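Long-range contacts in esterase (Staphylococcus aureus subsp. aureus USA300_TCH1516, PDB 3D7R), which is a putative esterase with an alpha/beta hydrolase fold, its activity and substrate not established: residues 70-75 with 118-123; 80-85 with 150-155; 87-92 with 128-133; 97-102 with 167-172. One frame throughout, in Å; residues are numbered along the deposited sequence.

From the N terminus, 70-75, 80-85, 87-92 and 97-102 appear in turn, and each waits for a partner further along. Interaction 1 closes first, when helix 113-126 meets the segment leading into strand 75-81. Interaction 3 closes next, as strand 129-133 pairs with strand 84-90; it is nested inside the loop that interaction 2 closes through helix 143-161. Interaction 4 closes last, joining strands 98-102 and 166-171. Every other pair of contacts crosses. Together they fasten helices 113-126 and 143-161 to one mixed sheet, and interactions 3 and 4 meet where Glu-129 OE1 reaches Lys-98 NZ at 2.7 Å.

Interaction 1: residues 70-75 with 118-123; sequences LNVKAN and LLDKIT
Asp-120 carries this contact: its carboxylate receives the backbone N-H groups of two successive residues, Lys-73 and Ala-74, one on each oxygen. Lys-73 N lies 2.9 Å from Asp-120 OD2, approaching on the syn side but 32° out of the carboxylate plane. Ala-74 N is nearer, 2.7 Å from Asp-120 OD1, and uses the syn lone pair of that oxygen in a fairly straight bond (161° at the hydrogen). With both oxygens engaged, rotation of the carboxylate about its CB-CG bond is restricted. CG of Asp-120 stands opposite its own backbone nitrogen (chi1 -167°), a torsion that sends the group out from the helix to the incoming chain.

Asp-120 belongs to helix 113-126 of the alpha/beta hydrolase fold, and the chain it grips is the irregular run just ahead of strand 75-81, an outermost strand of the sheet. The contact thus fixes the entry to that strand against a helix that also packs on strands 84-90 and 129-133.

Apolar atoms close round the acid. The methyl of Ala-74 sits with CB 3.2 Å from Asp-120 OD1, while Val-72 comes in obliquely and brings CG1 to 3.5 Å from the same oxygen. The same Ala-74 methyl also touches Thr-123, CB to CG2 at 3.8 Å. Thr-123 turns its hydroxyl back into the helix instead, where OG1 donates to Leu-119 O at 2.8 Å; that carbonyl also takes Thr-123 N, from the opposite face of its plane. Lys-73 lends CB, 3.5 Å from Asp-120 OD2, before its extended chain leads the amino group away.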
loop_
_atom_site.group_PDB
_atom_site.type_symbol
_atom_site.label_atom_id
_atom_site.label_comp_id
_atom_site.label_asym_id
_atom_site.label_seq_id
_atom_site.Cartn_x
_atom_site.Cartn_y
_atom_site.Cartn_z
ATOM N N LEU A 70 5.763 2.467 21.219
ATOM C CA LEU A 70 4.597 1.675 20.831
ATOM C C LEU A 70 4.595 0.286 21.447
ATOM O O LEU A 70 5.545 -0.473 21.277
ATOM C CB LEU A 70 4.454 1.582 19.297
ATOM C CG LEU A 70 3.255 0.768 18.787
ATOM C CD1 LEU A 70 1.880 1.421 19.076
ATOM C CD2 LEU A 70 3.395 0.501 17.314
ATOM N N ASN A 71 3.525 -0.029 22.178
ATOM C CA ASN A 71 3.287 -1.395 22.640
ATOM C C ASN A 71 2.673 -2.181 21.486
ATOM O O ASN A 71 1.542 -1.920 21.083
ATOM C CB ASN A 71 2.369 -1.390 23.867
ATOM C CG ASN A 71 1.997 -2.796 24.345
ATOM O OD1 ASN A 71 2.844 -3.675 24.432
ATOM N ND2 ASN A 71 0.720 -2.996 24.669
ATOM N N VAL A 72 3.443 -3.103 20.920
ATOM C CA VAL A 72 2.937 -3.994 19.881
ATOM C C VAL A 72 2.326 -5.220 20.568
ATOM O O VAL A 72 3.001 -5.918 21.319
ATOM C CB VAL A 72 4.059 -4.397 18.876
ATOM C CG1 VAL A 72 3.586 -5.529 17.876
ATOM C CG2 VAL A 72 4.578 -3.161 18.127
ATOM N N LYS A 73 1.034 -5.448 20.347
ATOM C CA LYS A 73 0.334 -6.487 21.070
ATOM C C LYS A 73 0.598 -7.846 20.454
ATOM O O LYS A 73 0.666 -8.841 21.169
ATOM C CB LYS A 73 -1.171 -6.204 21.121
ATOM C CG LYS A 73 -1.567 -5.071 22.040
ATOM C CD LYS A 73 -3.088 -4.839 21.919
ATOM C CE LYS A 73 -3.558 -3.702 22.812
ATOM N NZ LYS A 73 -4.895 -3.184 22.359
ATOM N N ALA A 74 0.743 -7.893 19.129
ATOM C CA ALA A 74 1.063 -9.151 18.468
ATOM C C ALA A 74 2.494 -9.524 18.819
ATOM O O ALA A 74 3.281 -8.665 19.239
ATOM C CB ALA A 74 0.867 -9.053 16.924
ATOM N N ASN A 75 2.821 -10.802 18.691
ATOM C CA ASN A 75 4.221 -11.228 18.760
ATOM C C ASN A 75 4.943 -10.815 17.489
ATOM O O ASN A 75 4.386 -10.932 16.380
ATOM C CB ASN A 75 4.320 -12.734 18.997
ATOM C CG ASN A 75 3.611 -13.153 20.258
ATOM O OD1 ASN A 75 2.578 -13.831 20.204
ATOM N ND2 ASN A 75 4.124 -12.706 21.411
ATOM N N LEU A 118 -1.394 0.047 12.820
ATOM C CA LEU A 118 -2.410 -0.528 11.937
ATOM C C LEU A 118 -2.189 -2.031 11.724
ATOM O O LEU A 118 -3.123 -2.815 11.789
ATOM C CB LEU A 118 -2.417 0.193 10.575
ATOM C CG LEU A 118 -3.304 -0.385 9.451
ATOM C CD1 LEU A 118 -4.799 -0.485 9.875
ATOM C CD2 LEU A 118 -3.166 0.422 8.138
ATOM N N LEU A 119 -0.948 -2.409 11.428
ATOM C CA LEU A 119 -0.606 -3.809 11.181
ATOM C C LEU A 119 -0.841 -4.691 12.412
ATOM O O LEU A 119 -1.339 -5.815 12.309
ATOM C CB LEU A 119 0.830 -3.911 10.663
ATOM C CG LEU A 119 0.938 -3.808 9.121
ATOM C CD1 LEU A 119 0.275 -2.559 8.549
ATOM C CD2 LEU A 119 2.389 -3.862 8.702
ATOM N N ASP A 120 -0.476 -4.173 13.575
ATOM C CA ASP A 120 -0.776 -4.846 14.833
ATOM C C ASP A 120 -2.274 -5.139 14.950
ATOM O O ASP A 120 -2.661 -6.291 15.172
ATOM C CB ASP A 120 -0.282 -4.007 16.014
ATOM C CG ASP A 120 -0.272 -4.779 17.308
ATOM O OD1 ASP A 120 0.133 -5.957 17.305
ATOM O OD2 ASP A 120 -0.662 -4.210 18.338
ATOM N N LYS A 121 -3.110 -4.113 14.747
ATOM C CA LYS A 121 -4.568 -4.277 14.785
ATOM C C LYS A 121 -5.090 -5.293 13.780
ATOM O O LYS A 121 -5.955 -6.096 14.123
ATOM C CB LYS A 121 -5.308 -2.947 14.567
ATOM C CG LYS A 121 -4.972 -1.852 15.590
ATOM C CD LYS A 121 -6.234 -1.161 16.083
ATOM C CE LYS A 121 -5.907 0.117 16.848
ATOM N NZ LYS A 121 -5.057 -0.058 18.055
ATOM N N ILE A 122 -4.587 -5.244 12.543
ATOM C CA ILE A 122 -5.036 -6.182 11.512
ATOM C C ILE A 122 -4.665 -7.619 11.899
ATOM O O ILE A 122 -5.456 -8.564 11.683
ATOM C CB ILE A 122 -4.434 -5.832 10.110
ATOM C CG1 ILE A 122 -5.064 -4.543 9.551
ATOM C CG2 ILE A 122 -4.654 -6.981 9.108
ATOM C CD1 ILE A 122 -4.255 -3.918 8.424
ATOM N N THR A 123 -3.449 -7.787 12.437
ATOM C CA THR A 123 -3.013 -9.099 12.913
ATOM C C THR A 123 -4.008 -9.643 13.944
ATOM O O THR A 123 -4.474 -10.770 13.840
ATOM C CB THR A 123 -1.602 -9.035 13.567
ATOM O OG1 THR A 123 -0.667 -8.475 12.639
ATOM C CG2 THR A 123 -1.115 -10.450 14.019
#

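Interaction 2: residues 80-85 with 150-155; sequences SLDDMQ and IQRVYD
Leu-81 presses its CD2 methyl against the backbone of helix 143-161, 3.6 Å from Val-153 CA and 3.7 Å from Arg-152 O. That methyl is the tight part of the contact: it rests directly on main-chain atoms, whereas the side chains stand further off, with Leu-81 CD2 4.0 Å from Val-153 CB. The selenomethionine Met-84 approaches Val-153 from another direction, at about a right angle, and the bend at its last torsion (chi3 66°) brings CE to 4.2 Å from Val-153 CB.

Leu-81 and Met-84 are the flanking positions of a two-residue beta hairpin with a type I' turn, which joins the antiparallel strands 75-81 and 84-90. Backbone bonds in both directions between the pair hold it shut, and both residues aim at the helix. Val-153 continues inward to touch Val-131, Pro-133 and Leu-100, so the helix bridges the hairpin end and the neighbouring strands of the same sheet.

The solvent side is looser. Asp-82, in the turn, rests OD2 3.4 Å from Arg-152 CD, but the charged groups do not pair: OD2 is 4.4 Å from Arg-152 NE, and the carboxylate and guanidinium planes are 54° apart. No hydrogen bond crosses between the segments. The chemistry therefore implies adhesion mainly by apolar packing, with the exposed opposite charges probably adding only a weak, solvent-screened attraction.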
loop_
_atom_site.group_PDB
_atom_site.type_symbol
_atom_site.label_atom_id
_atom_site.label_comp_id
_atom_site.label_asym_id
_atom_site.label_seq_id
_atom_site.Cartn_x
_atom_site.Cartn_y
_atom_site.Cartn_z
ATOM N N SER A 80 15.206 -11.300 8.288
ATOM C CA SER A 80 15.757 -10.737 7.073
ATOM C C SER A 80 15.669 -11.738 5.936
ATOM O O SER A 80 15.584 -12.946 6.157
ATOM C CB SER A 80 17.197 -10.266 7.282
ATOM O OG SER A 80 18.011 -11.365 7.572
ATOM N N LEU A 81 15.650 -11.218 4.719
ATOM C CA LEU A 81 15.663 -12.043 3.527
ATOM C C LEU A 81 16.640 -11.381 2.583
ATOM O O LEU A 81 16.387 -10.272 2.092
ATOM C CB LEU A 81 14.257 -12.128 2.920
ATOM C CG LEU A 81 14.014 -13.101 1.760
ATOM C CD1 LEU A 81 14.285 -14.556 2.163
ATOM C CD2 LEU A 81 12.590 -12.948 1.229
ATOM N N ASP A 82 17.790 -12.026 2.378
ATOM C CA ASP A 82 18.842 -11.464 1.534
ATOM C C ASP A 82 19.215 -10.043 1.972
ATOM O O ASP A 82 19.274 -9.139 1.137
ATOM C CB ASP A 82 18.370 -11.420 0.072
ATOM C CG ASP A 82 17.968 -12.792 -0.469
ATOM O OD1 ASP A 82 18.550 -13.797 -0.014
ATOM O OD2 ASP A 82 17.083 -12.861 -1.356
ATOM N N ASP A 83 19.434 -9.834 3.268
ATOM C CA ASP A 83 19.766 -8.495 3.793
ATOM C C ASP A 83 18.630 -7.467 3.845
ATOM O O ASP A 83 18.826 -6.399 4.409
ATOM C CB ASP A 83 20.939 -7.862 3.037
ATOM C CG ASP A 83 22.283 -8.336 3.538
ATOM O OD1 ASP A 83 23.128 -8.666 2.683
ATOM O OD2 ASP A 83 22.507 -8.358 4.773
HETATM N N MSE A 84 17.469 -7.764 3.258
HETATM C CA MSE A 84 16.275 -6.915 3.448
HETATM C C MSE A 84 15.621 -7.250 4.789
HETATM O O MSE A 84 15.404 -8.421 5.082
HETATM C CB MSE A 84 15.259 -7.163 2.328
HETATM C CG MSE A 84 13.904 -6.465 2.542
HETATM SE SE MSE A 84 12.670 -6.576 1.025
HETATM C CE MSE A 84 12.300 -8.488 1.008
ATOM N N GLN A 85 15.279 -6.238 5.585
ATOM C CA GLN A 85 14.505 -6.442 6.813
ATOM C C GLN A 85 13.083 -6.900 6.486
ATOM O O GLN A 85 12.411 -6.275 5.664
ATOM C CB GLN A 85 14.397 -5.150 7.604
ATOM C CG GLN A 85 15.691 -4.706 8.271
ATOM C CD GLN A 85 15.470 -3.432 9.010
ATOM O OE1 GLN A 85 15.481 -2.357 8.422
ATOM N NE2 GLN A 85 15.189 -3.540 10.301
ATOM N N ILE A 150 9.856 -7.601 -3.552
ATOM C CA ILE A 150 8.511 -8.060 -3.203
ATOM C C ILE A 150 8.275 -9.500 -3.713
ATOM O O ILE A 150 7.746 -10.337 -2.984
ATOM C CB ILE A 150 7.441 -7.046 -3.690
ATOM C CG1 ILE A 150 7.640 -5.702 -2.963
ATOM C CG2 ILE A 150 5.994 -7.580 -3.457
ATOM C CD1 ILE A 150 6.726 -4.599 -3.417
ATOM N N GLN A 151 8.711 -9.779 -4.946
ATOM C CA GLN A 151 8.707 -11.135 -5.510
ATOM C C GLN A 151 9.389 -12.149 -4.587
ATOM O O GLN A 151 8.851 -13.233 -4.341
ATOM C CB GLN A 151 9.400 -11.149 -6.889
ATOM C CG GLN A 151 9.254 -12.484 -7.652
ATOM C CD GLN A 151 7.801 -12.750 -8.073
ATOM O OE1 GLN A 151 7.172 -11.916 -8.733
ATOM N NE2 GLN A 151 7.269 -13.920 -7.698
ATOM N N ARG A 152 10.578 -11.801 -4.086
ATOM C CA ARG A 152 11.336 -12.717 -3.250
ATOM C C ARG A 152 10.577 -13.045 -1.961
ATOM O O ARG A 152 10.512 -14.212 -1.585
ATOM C CB ARG A 152 12.729 -12.163 -2.915
ATOM C CG ARG A 152 13.689 -12.155 -4.130
ATOM C CD ARG A 152 15.080 -11.579 -3.776
ATOM N NE ARG A 152 15.450 -10.465 -4.670
ATOM C CZ ARG A 152 15.699 -9.211 -4.275
ATOM N NH1 ARG A 152 15.666 -8.861 -2.986
ATOM N NH2 ARG A 152 16.009 -8.298 -5.187
ATOM N N VAL A 153 10.003 -12.040 -1.289
ATOM C CA VAL A 153 9.256 -12.329 -0.048
ATOM C C VAL A 153 7.962 -13.081 -0.359
ATOM O O VAL A 153 7.598 -14.009 0.355
ATOM C CB VAL A 153 9.028 -11.087 0.880
ATOM C CG1 VAL A 153 8.143 -10.045 0.236
ATOM C CG2 VAL A 153 8.459 -11.515 2.272
ATOM N N TYR A 154 7.292 -12.715 -1.448
ATOM C CA TYR A 154 6.091 -13.453 -1.863
ATOM C C TYR A 154 6.399 -14.929 -2.101
ATOM O O TYR A 154 5.689 -15.799 -1.623
ATOM C CB TYR A 154 5.440 -12.825 -3.095
ATOM C CG TYR A 154 4.200 -13.573 -3.588
ATOM C CD1 TYR A 154 2.975 -13.431 -2.940
ATOM C CD2 TYR A 154 4.257 -14.400 -4.717
ATOM C CE1 TYR A 154 1.839 -14.105 -3.378
ATOM C CE2 TYR A 154 3.105 -15.095 -5.177
ATOM C CZ TYR A 154 1.909 -14.942 -4.499
ATOM O OH TYR A 154 0.772 -15.600 -4.950
ATOM N N ASP A 155 7.469 -15.199 -2.827
ATOM C CA ASP A 155 7.904 -16.573 -3.078
ATOM C C ASP A 155 8.185 -17.333 -1.786
ATOM O O ASP A 155 7.769 -18.485 -1.641
ATOM C CB ASP A 155 9.120 -16.577 -4.009
ATOM C CG ASP A 155 8.752 -16.154 -5.442
ATOM O OD1 ASP A 155 7.552 -16.107 -5.754
ATOM O OD2 ASP A 155 9.653 -15.874 -6.248
#

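Interaction 3: residues 87-92 with 128-133; sequences FRFNFR and YEVVLP
Phe-89 turns the edge of its ring to the opposing strand, CD2 lying 3.5 Å from Val-130 O nearly in the ring plane and CE2 4.2 Å from Leu-132 CB. Phe-87 has Leu-132 O at its edge. Trp-116 meets both rings, edge-to-face with Phe-87 and steeply inclined to Phe-89. The Arg-88 guanidinium is likewise met at its edge: Glu-129 OE1 accepts from NH1 at 2.9 Å in a salt bridge, although the guanidinium and carboxylate planes stand 84° apart. The Asn-90 amide is nearly coplanar with the same carboxylate; its ND2 donates to the anti lone pair of Glu-129 OE2 at 2.6 Å. Glu-129, with CG trans to its backbone N (chi1 176°) and extended beyond it, offers one oxygen to each residue, while Lys-98 adds a second charge to OE1 and Glu-160 pairs with the other end of Arg-88.

The backbones pair antiparallel, the strand directions being 164° apart. Phe-87 with Leu-132 and Phe-89 with Val-130 are hydrogen-bonded pairs; Arg-88 with Val-131 is the non-hydrogen-bonded pair between them. Phe-87, Phe-89, Val-130 and Leu-132 face helix 113-126, whereas Arg-88 and Val-131 face helix 143-161, and strands 75-81 and 98-102 flank the pair.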
loop_
_atom_site.group_PDB
_atom_site.type_symbol
_atom_site.label_atom_id
_atom_site.label_comp_id
_atom_site.label_asym_id
_atom_site.label_seq_id
_atom_site.Cartn_x
_atom_site.Cartn_y
_atom_site.Cartn_z
ATOM N N PHE A 87 9.684 -7.843 8.876
ATOM C CA PHE A 87 9.030 -8.040 10.174
ATOM C C PHE A 87 7.808 -8.932 9.998
ATOM O O PHE A 87 7.095 -8.811 9.006
ATOM C CB PHE A 87 8.614 -6.687 10.764
ATOM C CG PHE A 87 9.781 -5.794 11.049
ATOM C CD1 PHE A 87 10.431 -5.865 12.284
ATOM C CD2 PHE A 87 10.253 -4.900 10.072
ATOM C CE1 PHE A 87 11.554 -5.051 12.551
ATOM C CE2 PHE A 87 11.352 -4.074 10.337
ATOM C CZ PHE A 87 12.009 -4.157 11.565
ATOM N N ARG A 88 7.563 -9.831 10.952
ATOM C CA ARG A 88 6.324 -10.598 10.944
ATOM C C ARG A 88 5.597 -10.384 12.255
ATOM O O ARG A 88 6.217 -10.400 13.320
ATOM C CB ARG A 88 6.618 -12.076 10.733
ATOM C CG ARG A 88 7.271 -12.370 9.376
ATOM C CD ARG A 88 6.998 -13.806 8.961
ATOM N NE ARG A 88 7.862 -14.262 7.874
ATOM C CZ ARG A 88 7.729 -15.437 7.274
ATOM N NH1 ARG A 88 6.749 -16.251 7.639
ATOM N NH2 ARG A 88 8.577 -15.794 6.311
ATOM N N PHE A 89 4.292 -10.167 12.162
ATOM C CA PHE A 89 3.438 -10.047 13.321
ATOM C C PHE A 89 2.528 -11.266 13.338
ATOM O O PHE A 89 1.915 -11.603 12.314
ATOM C CB PHE A 89 2.510 -8.829 13.233
ATOM C CG PHE A 89 3.212 -7.504 13.024
ATOM C CD1 PHE A 89 3.234 -6.553 14.039
ATOM C CD2 PHE A 89 3.795 -7.195 11.792
ATOM C CE1 PHE A 89 3.866 -5.319 13.849
ATOM C CE2 PHE A 89 4.413 -5.976 11.573
ATOM C CZ PHE A 89 4.449 -5.024 12.614
ATOM N N ASN A 90 2.400 -11.898 14.504
ATOM C CA ASN A 90 1.373 -12.911 14.658
ATOM C C ASN A 90 0.790 -12.877 16.064
ATOM O O ASN A 90 1.414 -12.358 17.000
ATOM C CB ASN A 90 1.845 -14.316 14.212
ATOM C CG ASN A 90 3.156 -14.731 14.839
ATOM O OD1 ASN A 90 3.290 -14.780 16.063
ATOM N ND2 ASN A 90 4.127 -15.062 14.000
ATOM N N PHE A 91 -0.414 -13.408 16.199
ATOM C CA PHE A 91 -1.146 -13.354 17.466
ATOM C C PHE A 91 -1.696 -14.754 17.774
ATOM O O PHE A 91 -2.178 -15.456 16.867
ATOM C CB PHE A 91 -2.269 -12.323 17.359
ATOM C CG PHE A 91 -3.011 -12.070 18.663
ATOM C CD1 PHE A 91 -2.350 -11.577 19.773
ATOM C CD2 PHE A 91 -4.378 -12.309 18.749
ATOM C CE1 PHE A 91 -3.049 -11.334 20.976
ATOM C CE2 PHE A 91 -5.085 -12.080 19.946
ATOM C CZ PHE A 91 -4.414 -11.593 21.050
ATOM N N ARG A 92 -1.595 -15.164 19.034
ATOM C CA ARG A 92 -2.077 -16.481 19.469
ATOM C C ARG A 92 -1.553 -17.641 18.609
ATOM O O ARG A 92 -2.271 -18.622 18.374
ATOM C CB ARG A 92 -3.619 -16.485 19.578
ATOM C CG ARG A 92 -4.098 -15.679 20.788
ATOM C CD ARG A 92 -5.607 -15.458 20.823
ATOM N NE ARG A 92 -5.959 -14.630 21.980
ATOM C CZ ARG A 92 -7.162 -14.110 22.194
ATOM N NH1 ARG A 92 -8.144 -14.325 21.331
ATOM N NH2 ARG A 92 -7.375 -13.368 23.272
ATOM N N TYR A 128 -4.349 -13.610 10.760
ATOM C CA TYR A 128 -3.307 -13.947 9.801
ATOM C C TYR A 128 -1.967 -13.443 10.344
ATOM O O TYR A 128 -1.937 -12.505 11.138
ATOM C CB TYR A 128 -3.561 -13.238 8.467
ATOM C CG TYR A 128 -4.669 -13.824 7.609
ATOM C CD1 TYR A 128 -5.920 -14.142 8.151
ATOM C CD2 TYR A 128 -4.470 -14.028 6.250
ATOM C CE1 TYR A 128 -6.940 -14.663 7.347
ATOM C CE2 TYR A 128 -5.484 -14.559 5.433
ATOM C CZ TYR A 128 -6.704 -14.873 5.991
ATOM O OH TYR A 128 -7.696 -15.394 5.191
ATOM N N GLU A 129 -0.866 -14.061 9.917
ATOM C CA GLU A 129 0.447 -13.500 10.165
ATOM C C GLU A 129 0.705 -12.387 9.149
ATOM O O GLU A 129 0.680 -12.627 7.929
ATOM C CB GLU A 129 1.523 -14.571 10.035
ATOM C CG GLU A 129 2.919 -14.029 10.176
ATOM C CD GLU A 129 3.943 -15.136 10.274
ATOM O OE1 GLU A 129 4.336 -15.675 9.211
ATOM O OE2 GLU A 129 4.364 -15.437 11.416
ATOM N N VAL A 130 0.958 -11.181 9.647
ATOM C CA VAL A 130 1.189 -10.033 8.757
ATOM C C VAL A 130 2.686 -9.888 8.511
ATOM O O VAL A 130 3.481 -9.843 9.465
ATOM C CB VAL A 130 0.604 -8.743 9.336
ATOM C CG1 VAL A 130 1.009 -7.500 8.475
ATOM C CG2 VAL A 130 -0.917 -8.863 9.440
ATOM N N VAL A 131 3.059 -9.831 7.238
ATOM C CA VAL A 131 4.475 -9.793 6.851
ATOM C C VAL A 131 4.792 -8.430 6.229
ATOM O O VAL A 131 4.194 -8.030 5.211
ATOM C CB VAL A 131 4.834 -10.948 5.878
ATOM C CG1 VAL A 131 6.333 -10.919 5.520
ATOM C CG2 VAL A 131 4.464 -12.326 6.499
ATOM N N LEU A 132 5.732 -7.737 6.862
ATOM C CA LEU A 132 6.108 -6.365 6.506
ATOM C C LEU A 132 7.554 -6.313 5.991
ATOM O O LEU A 132 8.481 -6.147 6.775
ATOM C CB LEU A 132 5.947 -5.445 7.736
ATOM C CG LEU A 132 6.352 -3.959 7.625
ATOM C CD1 LEU A 132 5.540 -3.241 6.546
ATOM C CD2 LEU A 132 6.260 -3.239 8.984
ATOM N N PRO A 133 7.749 -6.467 4.661
ATOM C CA PRO A 133 9.073 -6.242 4.042
ATOM C C PRO A 133 9.455 -4.756 3.924
ATOM O O PRO A 133 8.650 -3.936 3.478
ATOM C CB PRO A 133 8.918 -6.861 2.662
ATOM C CG PRO A 133 7.425 -6.697 2.337
ATOM C CD PRO A 133 6.728 -6.875 3.681
HETATM O O HOH W 1 -1.630 -13.974 13.702
#

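Interaction 4: residues 97-102 with 167-172; sequences KKILYI and VVMGDG
Tyr-101 and Met-169 form the core of a parallel strand pair at the centre of the alpha/beta hydrolase sheet, strands 98-102 and 166-171 running 22° apart. The selenomethionine Met-169 makes a Met-aromatic contact at the edge of the tyrosine ring, SE being 4.9 Å from the centroid and 80° off the normal; CG comes to 3.6 Å from Tyr-101 CE1. Over one ring face lies Met-169 O. Met-169 also packs against Ile-99, CB to CG2 at 3.7 Å.

With CG swung trans to the main-chain N (chi1 -165°), the tyrosine carries its hydroxyl across to the end of strand 166-171. OH donates to Asp-171 OD1 at 2.7 Å, arriving from above the carboxylate plane. Second-shell bonds orient that acid: OD1 also accepts from Gly-104 N, and OD2 meets His-115 NE2. Leu-118 and Leu-119 of helix 113-126 cover the tyrosine, while on the reverse face of the sheet Leu-100 and Ile-102 pack on helix 143-161.

Beyond Asp-171 the strand turns sharply into helix 173-187. Gly-172, with positive phi and at the N-cap position, probably falls where the nucleophile elbow of this fold usually holds its nucleophile; being glycine, it has no side chain to serve as one.

Across the backbone, Ile-102 N donates to Met-169 O at 2.8 Å, and one step on the bond weakens, Asp-171 N lying 3.3 Å from Ile-102 O.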
loop_
_atom_site.group_PDB
_atom_site.type_symbol
_atom_site.label_atom_id
_atom_site.label_comp_id
_atom_site.label_asym_id
_atom_site.label_seq_id
_atom_site.Cartn_x
_atom_site.Cartn_y
_atom_site.Cartn_z
ATOM N N LYS A 97 -1.938 -18.752 7.786
ATOM C CA LYS A 97 -2.343 -17.840 6.716
ATOM C C LYS A 97 -1.543 -16.541 6.823
ATOM O O LYS A 97 -1.264 -16.074 7.927
ATOM C CB LYS A 97 -3.856 -17.569 6.769
ATOM C CG LYS A 97 -4.723 -18.831 6.583
ATOM C CD LYS A 97 -6.215 -18.562 6.695
ATOM C CE LYS A 97 -6.652 -18.048 8.100
ATOM N NZ LYS A 97 -6.587 -19.051 9.222
ATOM N N LYS A 98 -1.164 -15.974 5.681
ATOM C CA LYS A 98 -0.313 -14.779 5.660
ATOM C C LYS A 98 -0.963 -13.600 4.942
ATOM O O LYS A 98 -1.664 -13.788 3.938
ATOM C CB LYS A 98 1.015 -15.067 4.944
ATOM C CG LYS A 98 1.660 -16.438 5.207
ATOM C CD LYS A 98 2.347 -16.488 6.554
ATOM C CE LYS A 98 3.138 -17.796 6.736
ATOM N NZ LYS A 98 3.374 -18.022 8.187
ATOM N N ILE A 99 -0.685 -12.391 5.439
ATOM C CA ILE A 99 -0.927 -11.157 4.672
ATOM C C ILE A 99 0.442 -10.552 4.340
ATOM O O ILE A 99 1.210 -10.195 5.241
ATOM C CB ILE A 99 -1.763 -10.114 5.443
ATOM C CG1 ILE A 99 -3.190 -10.617 5.660
ATOM C CG2 ILE A 99 -1.785 -8.760 4.678
ATOM C CD1 ILE A 99 -3.967 -9.872 6.783
ATOM N N LEU A 100 0.761 -10.489 3.052
ATOM C CA LEU A 100 1.943 -9.759 2.602
ATOM C C LEU A 100 1.556 -8.294 2.550
ATOM O O LEU A 100 0.785 -7.884 1.676
ATOM C CB LEU A 100 2.393 -10.247 1.208
ATOM C CG LEU A 100 3.625 -9.569 0.591
ATOM C CD1 LEU A 100 4.812 -9.516 1.589
ATOM C CD2 LEU A 100 4.041 -10.266 -0.707
ATOM N N TYR A 101 2.086 -7.497 3.473
ATOM C CA TYR A 101 1.678 -6.094 3.563
ATOM C C TYR A 101 2.696 -5.151 2.937
ATOM O O TYR A 101 3.842 -5.093 3.402
ATOM C CB TYR A 101 1.377 -5.666 5.022
ATOM C CG TYR A 101 0.620 -4.349 5.051
ATOM C CD1 TYR A 101 -0.774 -4.319 5.180
ATOM C CD2 TYR A 101 1.292 -3.143 4.886
ATOM C CE1 TYR A 101 -1.465 -3.116 5.161
ATOM C CE2 TYR A 101 0.614 -1.944 4.869
ATOM C CZ TYR A 101 -0.761 -1.938 4.997
ATOM O OH TYR A 101 -1.421 -0.743 4.964
ATOM N N ILE A 102 2.266 -4.388 1.923
ATOM C CA ILE A 102 3.139 -3.437 1.209
ATOM C C ILE A 102 2.798 -2.006 1.666
ATOM O O ILE A 102 1.762 -1.452 1.286
ATOM C CB ILE A 102 2.998 -3.569 -0.342
ATOM C CG1 ILE A 102 3.079 -5.049 -0.814
ATOM C CG2 ILE A 102 4.032 -2.686 -1.048
ATOM C CD1 ILE A 102 4.350 -5.838 -0.364
ATOM N N VAL A 167 -2.572 -13.628 1.258
ATOM C CA VAL A 167 -3.352 -12.486 0.803
ATOM C C VAL A 167 -2.338 -11.357 0.627
ATOM O O VAL A 167 -1.382 -11.256 1.406
ATOM C CB VAL A 167 -4.450 -12.129 1.844
ATOM C CG1 VAL A 167 -5.037 -10.734 1.622
ATOM C CG2 VAL A 167 -5.584 -13.226 1.881
ATOM N N VAL A 168 -2.525 -10.525 -0.397
ATOM C CA VAL A 168 -1.650 -9.359 -0.600
ATOM C C VAL A 168 -2.451 -8.103 -0.239
ATOM O O VAL A 168 -3.627 -8.009 -0.570
ATOM C CB VAL A 168 -1.065 -9.282 -2.047
ATOM C CG1 VAL A 168 -0.214 -8.007 -2.239
ATOM C CG2 VAL A 168 -0.208 -10.539 -2.363
HETATM N N MSE A 169 -1.824 -7.174 0.484
HETATM C CA MSE A 169 -2.479 -5.955 0.934
HETATM C C MSE A 169 -1.476 -4.802 0.880
HETATM O O MSE A 169 -0.286 -5.009 1.074
HETATM C CB MSE A 169 -2.937 -6.150 2.382
HETATM C CG MSE A 169 -3.703 -4.986 2.974
HETATM SE SE MSE A 169 -4.377 -5.427 4.768
HETATM C CE MSE A 169 -5.351 -7.060 4.356
ATOM N N GLY A 170 -1.953 -3.593 0.613
ATOM C CA GLY A 170 -1.080 -2.415 0.637
ATOM C C GLY A 170 -1.899 -1.144 0.707
ATOM O O GLY A 170 -3.072 -1.147 0.319
ATOM N N ASP A 171 -1.268 -0.060 1.148
ATOM C CA ASP A 171 -1.961 1.214 1.307
ATOM C C ASP A 171 -1.197 2.297 0.567
ATOM O O ASP A 171 0.032 2.245 0.509
ATOM C CB ASP A 171 -2.108 1.592 2.799
ATOM C CG ASP A 171 -0.767 1.980 3.453
ATOM O OD1 ASP A 171 0.054 1.083 3.712
ATOM O OD2 ASP A 171 -0.546 3.190 3.723
ATOM N N GLY A 172 -1.916 3.276 0.015
ATOM C CA GLY A 172 -1.274 4.393 -0.689
ATOM C C GLY A 172 -0.513 3.933 -1.925
ATOM O O GLY A 172 -1.005 3.113 -2.724
#